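Local coordinates for protein colicin-B (Escherichia coli, PDB 1RH1) that kills Escherichia coli and closely related bacteria by forming channels that depolarize the cytoplasmic membrane and dissipate cellular energy, at residues I363-L376 / A495-H507. Sequence-based numbering, arbitrary orientation.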
# COMPACT_ATOMS: atom_id res chain seq x y z
N ILE A 363 3.36 -13.04 21.97
CA ILE A 363 3.96 -14.14 22.74
C ILE A 363 2.97 -14.65 23.77
O ILE A 363 2.00 -13.95 24.07
CB ILE A 363 5.27 -13.78 23.54
CG1 ILE A 363 5.11 -12.54 24.39
CG2 ILE A 363 6.41 -13.58 22.56
CD1 ILE A 363 6.35 -12.35 25.24
N ARG A 364 3.16 -15.87 24.29
CA ARG A 364 2.26 -16.40 25.30
C ARG A 364 2.27 -15.59 26.58
O ARG A 364 3.14 -14.74 26.79
CB ARG A 364 2.61 -17.83 25.65
CG ARG A 364 2.26 -18.86 24.58
CD ARG A 364 1.62 -20.08 25.26
NE ARG A 364 2.57 -20.69 26.16
CZ ARG A 364 2.28 -21.65 27.03
NH1 ARG A 364 1.05 -22.16 27.16
NH2 ARG A 364 3.28 -22.14 27.74
N SER A 365 1.29 -15.79 27.45
CA SER A 365 1.29 -15.01 28.67
C SER A 365 2.38 -15.51 29.60
O SER A 365 2.84 -16.64 29.50
CB SER A 365 -0.03 -15.15 29.40
OG SER A 365 -0.08 -16.38 30.12
N TYR A 366 2.75 -14.59 30.47
CA TYR A 366 3.64 -14.75 31.61
C TYR A 366 3.26 -15.97 32.43
O TYR A 366 4.11 -16.83 32.64
CB TYR A 366 3.56 -13.49 32.51
CG TYR A 366 2.40 -12.54 32.14
CD1 TYR A 366 1.05 -12.84 32.43
CD2 TYR A 366 2.69 -11.38 31.40
CE1 TYR A 366 0.02 -12.01 31.97
CE2 TYR A 366 1.68 -10.54 30.94
CZ TYR A 366 0.34 -10.86 31.22
OH TYR A 366 -0.65 -10.02 30.72
N ASP A 367 1.99 -16.10 32.87
CA ASP A 367 1.53 -17.21 33.70
C ASP A 367 1.50 -18.51 32.89
O ASP A 367 1.73 -19.57 33.48
CB ASP A 367 0.11 -16.92 34.28
CG ASP A 367 -0.07 -15.77 35.30
OD1 ASP A 367 -0.58 -15.96 36.41
OD2 ASP A 367 0.28 -14.63 34.97
N ASP A 368 1.28 -18.48 31.56
CA ASP A 368 1.30 -19.67 30.70
C ASP A 368 2.68 -20.17 30.41
O ASP A 368 2.90 -21.38 30.44
CB ASP A 368 0.64 -19.40 29.38
CG ASP A 368 -0.88 -19.25 29.39
OD1 ASP A 368 -1.46 -19.17 28.30
OD2 ASP A 368 -1.50 -19.21 30.45
N ALA A 369 3.62 -19.27 30.10
CA ALA A 369 5.04 -19.59 29.85
C ALA A 369 5.69 -20.14 31.10
O ALA A 369 6.35 -21.18 31.03
CB ALA A 369 5.89 -18.37 29.46
N MET A 370 5.50 -19.49 32.24
CA MET A 370 6.05 -19.99 33.49
C MET A 370 5.40 -21.26 33.94
O MET A 370 5.98 -21.96 34.76
CB MET A 370 5.92 -18.96 34.59
CG MET A 370 6.98 -17.87 34.48
SD MET A 370 8.66 -18.46 34.69
CE MET A 370 8.49 -19.17 36.29
N SER A 371 4.23 -21.64 33.46
CA SER A 371 3.76 -22.96 33.84
C SER A 371 4.53 -23.98 32.98
O SER A 371 4.85 -25.08 33.45
CB SER A 371 2.24 -23.06 33.63
OG SER A 371 1.75 -22.89 32.30
N SER A 372 4.88 -23.59 31.74
CA SER A 372 5.60 -24.48 30.86
C SER A 372 7.00 -24.69 31.33
O SER A 372 7.38 -25.85 31.52
CB SER A 372 5.70 -23.96 29.46
OG SER A 372 4.52 -24.34 28.78
N ILE A 373 7.79 -23.64 31.59
CA ILE A 373 9.17 -23.92 31.97
C ILE A 373 9.21 -24.56 33.35
O ILE A 373 10.18 -25.27 33.60
CB ILE A 373 10.09 -22.64 31.93
CG1 ILE A 373 9.86 -21.78 33.08
CG2 ILE A 373 9.82 -21.80 30.72
CD1 ILE A 373 11.15 -21.94 33.89
N ASN A 374 8.21 -24.40 34.22
CA ASN A 374 8.18 -25.09 35.51
C ASN A 374 8.01 -26.59 35.36
O ASN A 374 8.42 -27.37 36.22
CB ASN A 374 7.03 -24.64 36.38
CG ASN A 374 7.20 -23.30 37.06
OD1 ASN A 374 6.19 -22.65 37.33
ND2 ASN A 374 8.40 -22.83 37.36
N LYS A 375 7.35 -26.95 34.24
CA LYS A 375 7.10 -28.32 33.83
C LYS A 375 8.40 -28.94 33.33
O LYS A 375 8.67 -30.12 33.56
CB LYS A 375 6.04 -28.28 32.73
CG LYS A 375 5.69 -29.59 32.05
CD LYS A 375 4.90 -29.40 30.75
CE LYS A 375 3.56 -28.67 30.85
NZ LYS A 375 2.69 -29.01 29.73
N LEU A 376 9.23 -28.14 32.64
CA LEU A 376 10.47 -28.61 32.08
C LEU A 376 11.48 -28.87 33.17
O LEU A 376 12.07 -29.94 33.27
CB LEU A 376 11.00 -27.59 31.12
CG LEU A 376 12.39 -27.79 30.61
CD1 LEU A 376 12.51 -29.08 29.85
CD2 LEU A 376 12.73 -26.60 29.75
N ALA A 495 8.37 -22.00 25.39
CA ALA A 495 7.33 -21.53 26.29
C ALA A 495 6.61 -20.24 25.92
O ALA A 495 5.47 -20.06 26.34
CB ALA A 495 7.94 -21.35 27.67
N PHE A 496 7.22 -19.33 25.16
CA PHE A 496 6.59 -18.11 24.70
C PHE A 496 5.82 -18.33 23.42
O PHE A 496 5.16 -17.42 22.92
CB PHE A 496 7.63 -16.99 24.45
CG PHE A 496 8.09 -16.30 25.74
CD1 PHE A 496 9.38 -16.51 26.22
CD2 PHE A 496 7.19 -15.51 26.47
CE1 PHE A 496 9.75 -15.93 27.43
CE2 PHE A 496 7.58 -14.94 27.68
CZ PHE A 496 8.86 -15.15 28.16
N ILE A 497 5.92 -19.54 22.86
CA ILE A 497 5.30 -19.81 21.57
C ILE A 497 4.26 -20.88 21.74
O ILE A 497 3.10 -20.71 21.38
CB ILE A 497 6.35 -20.30 20.51
CG1 ILE A 497 7.59 -19.42 20.43
CG2 ILE A 497 5.65 -20.25 19.16
CD1 ILE A 497 8.61 -19.82 19.39
N ASP A 498 4.69 -21.97 22.35
CA ASP A 498 3.79 -23.08 22.46
C ASP A 498 4.18 -24.03 23.56
O ASP A 498 5.36 -24.16 23.85
CB ASP A 498 3.78 -23.79 21.14
CG ASP A 498 2.47 -24.45 20.79
OD1 ASP A 498 1.99 -24.17 19.70
OD2 ASP A 498 1.93 -25.22 21.59
N ASP A 499 3.20 -24.72 24.15
CA ASP A 499 3.50 -25.72 25.16
C ASP A 499 3.89 -27.01 24.47
O ASP A 499 4.53 -27.85 25.11
CB ASP A 499 2.28 -25.94 26.08
CG ASP A 499 2.50 -26.94 27.21
OD1 ASP A 499 3.23 -26.64 28.16
OD2 ASP A 499 1.93 -28.03 27.14
N LYS A 500 3.53 -27.20 23.18
CA LYS A 500 3.95 -28.37 22.41
C LYS A 500 5.44 -28.57 22.59
O LYS A 500 5.88 -29.58 23.15
CB LYS A 500 3.75 -28.23 20.88
CG LYS A 500 2.35 -28.06 20.29
CD LYS A 500 1.31 -29.04 20.85
CE LYS A 500 -0.10 -28.72 20.33
NZ LYS A 500 -1.09 -29.59 20.95
N PHE A 501 6.19 -27.51 22.28
CA PHE A 501 7.64 -27.47 22.34
C PHE A 501 8.23 -27.91 23.67
O PHE A 501 9.25 -28.58 23.67
CB PHE A 501 8.09 -26.05 22.01
CG PHE A 501 7.64 -25.55 20.64
CD1 PHE A 501 7.42 -26.44 19.58
CD2 PHE A 501 7.45 -24.18 20.45
CE1 PHE A 501 7.03 -25.95 18.34
CE2 PHE A 501 7.05 -23.71 19.20
CZ PHE A 501 6.84 -24.59 18.14
N VAL A 502 7.59 -27.60 24.80
CA VAL A 502 8.14 -28.06 26.07
C VAL A 502 7.64 -29.45 26.42
O VAL A 502 8.22 -30.12 27.28
CB VAL A 502 7.79 -27.00 27.14
CG1 VAL A 502 8.32 -27.35 28.53
CG2 VAL A 502 8.52 -25.74 26.74
N ASP A 503 6.58 -29.96 25.79
CA ASP A 503 6.25 -31.37 25.95
C ASP A 503 7.18 -32.24 25.11
O ASP A 503 7.60 -33.27 25.64
CB ASP A 503 4.80 -31.61 25.57
CG ASP A 503 3.80 -31.25 26.67
OD1 ASP A 503 4.21 -30.92 27.79
OD2 ASP A 503 2.59 -31.31 26.41
N GLU A 504 7.60 -31.87 23.87
CA GLU A 504 8.53 -32.65 23.04
C GLU A 504 9.87 -32.89 23.72
O GLU A 504 10.44 -33.95 23.60
CB GLU A 504 8.87 -31.96 21.72
CG GLU A 504 8.09 -32.38 20.47
CD GLU A 504 6.70 -31.76 20.20
OE1 GLU A 504 5.71 -32.29 20.71
OE2 GLU A 504 6.63 -30.78 19.45
N LEU A 505 10.35 -31.88 24.43
CA LEU A 505 11.59 -31.91 25.18
C LEU A 505 11.57 -32.96 26.28
O LEU A 505 12.34 -33.91 26.24
CB LEU A 505 11.84 -30.53 25.77
CG LEU A 505 12.92 -29.59 25.26
CD1 LEU A 505 13.60 -30.13 24.05
CD2 LEU A 505 12.28 -28.25 24.94
N ASN A 506 10.68 -32.80 27.27
CA ASN A 506 10.54 -33.75 28.36
C ASN A 506 10.25 -35.18 27.94
O ASN A 506 10.97 -36.10 28.31
CB ASN A 506 9.44 -33.31 29.32
CG ASN A 506 9.86 -32.33 30.40
OD1 ASN A 506 11.03 -31.94 30.52
ND2 ASN A 506 8.90 -31.92 31.22
N HIS A 507 9.22 -35.38 27.13
CA HIS A 507 8.74 -36.72 26.82
C HIS A 507 9.54 -37.46 25.75
O HIS A 507 9.66 -38.69 25.83
CB HIS A 507 7.23 -36.63 26.42
CG HIS A 507 6.20 -36.41 27.57
ND1 HIS A 507 6.23 -36.81 28.85
CD2 HIS A 507 5.01 -35.73 27.41
CE1 HIS A 507 5.12 -36.41 29.43
NE2 HIS A 507 4.39 -35.76 28.56
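Arg364 grips the Ala495-Phe496 backbone through its own backbone and side chain together. Its N donates to Phe496 O at 2.9 Å, and its chain, bent at chi2 and chi3, brings Arg364 NE to 3.0 Å from Ala495 O. That second bond is nearly straight (N-H...O 167°) and lies in the guanidinium plane; NH2 adds weak bonds to the same carbonyl and to Ser372 OG. One face of the guanidinium rests against Asp368 CB, while Asp499 N lies over the opposite face.

The carboxylate of Asp499 forms the next junction. With CG anti to the backbone N (chi1 -178°), it reaches across to helix 366-376, where Ser372 OG donates to the anti lone pair of Asp499 OD1 at 2.7 Å. Lys375 NZ straddles the syn side of both oxygens, 2.9 Å from Asp499 OD2, and also bridges to Asp503 OD1 at 3.1 Å. One ammonium thus ties together two acids four residues apart and probably offsets much of their charge. Farther along, Asn506 ND2 donates to Lys375 O at 3.0 Å, from above the carbonyl plane.

Beside these polar links, Ala495 CB packs against Ala369 CB and Ile373 CG2, and Val502 CG1 meets Leu376 CB. Ile363 runs beside Phe496, and Ile363 CD1 lies 3.5 Å from Phe496 CD2. Ala369 CB also touches the ring. Helix 441-452 also touches Phe496, through Met444 and Glu448. Ser365 OG caps helix 366-376 by accepting from Asp368 N, and Asp498 likewise accepts from Lys500 N at the turn into helix 500-510. The axes of segments 366-376 and 500-507 run almost parallel (4°) and come within 9.6 Å; the contact joins helix 366-376 to the C-terminal helix 500-510 within the helical bundle of the colicin pore-forming domain.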